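Local coordinates for protein beta-glucanase (Podospora anserina, PDB 4LE4) that probably hydrolyses beta-glucans, as a family GH131 glycoside hydrolase that binds cellotriose, at residues A[117-120]-A[125-128]. Residues are numbered along the deposited sequence; the frame is centred on the assembly and turned at random.
Sequences IAFF and TELK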
# COMPACT_ATOMS: atom_id res chain seq x y z
N ILE A 117 -1.10 2.74 -6.08
CA ILE A 117 -1.04 1.91 -4.88
C ILE A 117 -0.23 2.50 -3.74
O ILE A 117 0.87 2.99 -3.98
CB ILE A 117 -0.39 0.57 -5.29
CG1 ILE A 117 -1.19 -0.04 -6.48
CG2 ILE A 117 -0.34 -0.40 -4.12
CD1 ILE A 117 -0.44 -1.10 -7.29
N ALA A 118 -0.73 2.43 -2.51
CA ALA A 118 0.06 2.94 -1.35
C ALA A 118 0.53 4.39 -1.63
O ALA A 118 1.69 4.77 -1.40
CB ALA A 118 1.24 2.05 -1.12
N PHE A 119 -0.41 5.21 -2.06
CA PHE A 119 -0.10 6.59 -2.44
C PHE A 119 -0.48 7.63 -1.44
O PHE A 119 -1.41 7.44 -0.64
CB PHE A 119 -0.83 6.92 -3.77
CG PHE A 119 -2.37 6.81 -3.69
CD1 PHE A 119 -3.02 5.61 -4.00
CD2 PHE A 119 -3.13 7.92 -3.34
CE1 PHE A 119 -4.43 5.53 -3.97
CE2 PHE A 119 -4.54 7.86 -3.30
CZ PHE A 119 -5.19 6.66 -3.61
N PHE A 120 0.25 8.76 -1.45
CA PHE A 120 -0.13 9.88 -0.60
C PHE A 120 -1.17 10.68 -1.38
O PHE A 120 -1.25 10.57 -2.60
CB PHE A 120 1.10 10.76 -0.27
CG PHE A 120 2.06 10.10 0.68
CD1 PHE A 120 1.90 10.26 2.06
CD2 PHE A 120 3.04 9.23 0.21
CE1 PHE A 120 2.70 9.58 2.96
CE2 PHE A 120 3.86 8.54 1.11
CZ PHE A 120 3.67 8.72 2.51
N THR A 125 4.57 10.38 -3.92
CA THR A 125 5.19 9.07 -4.15
C THR A 125 4.08 8.00 -4.06
O THR A 125 3.04 8.24 -3.45
CB THR A 125 6.36 8.75 -3.20
OG1 THR A 125 7.09 7.65 -3.75
CG2 THR A 125 5.86 8.40 -1.78
N GLU A 126 4.29 6.86 -4.70
CA GLU A 126 3.29 5.79 -4.75
C GLU A 126 3.86 4.68 -5.63
O GLU A 126 4.94 4.85 -6.23
CB GLU A 126 2.03 6.33 -5.45
CG GLU A 126 2.29 6.72 -6.95
CD GLU A 126 1.23 7.66 -7.55
OE1 GLU A 126 0.05 7.45 -7.24
OE2 GLU A 126 1.57 8.58 -8.35
N LEU A 127 3.15 3.54 -5.70
CA LEU A 127 3.54 2.52 -6.67
C LEU A 127 2.44 2.64 -7.74
O LEU A 127 1.35 3.18 -7.47
CB LEU A 127 3.50 1.09 -6.10
CG LEU A 127 4.42 0.81 -4.92
CD1 LEU A 127 4.34 -0.71 -4.60
CD2 LEU A 127 5.85 1.24 -5.20
N LYS A 128 2.74 2.16 -8.94
CA LYS A 128 1.76 2.15 -10.01
C LYS A 128 1.91 0.85 -10.75
O LYS A 128 2.95 0.20 -10.71
CB LYS A 128 1.98 3.29 -11.00
CG LYS A 128 1.60 4.65 -10.44
CD LYS A 128 1.56 5.69 -11.56
CE LYS A 128 1.05 7.02 -11.02
NZ LYS A 128 0.74 7.97 -12.12
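Thr125 meets Phe120 near the turn of a beta hairpin, strands 115-120 and 125-129, in one of the two antiparallel sheets of a concanavalin-like fold. Thr125 CG2 reaches the edge of the Phe120 ring, near its plane, 3.5 Å from CE2, and the two side chains run side by side. Thr125 OG1, anti to the backbone N (chi1 -165°), hydrogen-bonds Cys146 O on strand 142-147. Phe120 N to Thr125 O is a weak bond, long at 3.5 Å although fairly straight (162°). At Glu126 the two strands come close, with CB 3.4 Å from Phe119 CB; Glu126 OE1 lies oblique to the Phe119 ring, and OE2 has a long salt bridge to Lys128 NZ at 3.9 Å. The Phe119 ring stacks with His206 and His123. Ala118 intervenes between this close approach and the Ile117-Leu127 bridge; its left-handed backbone turns the corner, and its O is held by Tyr167 OH and Trp205 NE1. Leu127 forms an antiparallel hydrogen-bonded pair with Ile117, Leu127 CB lying 4.0 Å from Ile117 CB on the face packed against Phe99 and Leu101. Ile117 N donates to Leu127 O at 2.9 Å from above the carbonyl plane, whereas Leu127 N returns a nearly straight bond (176°) lying in the plane of the Ile117 carbonyl.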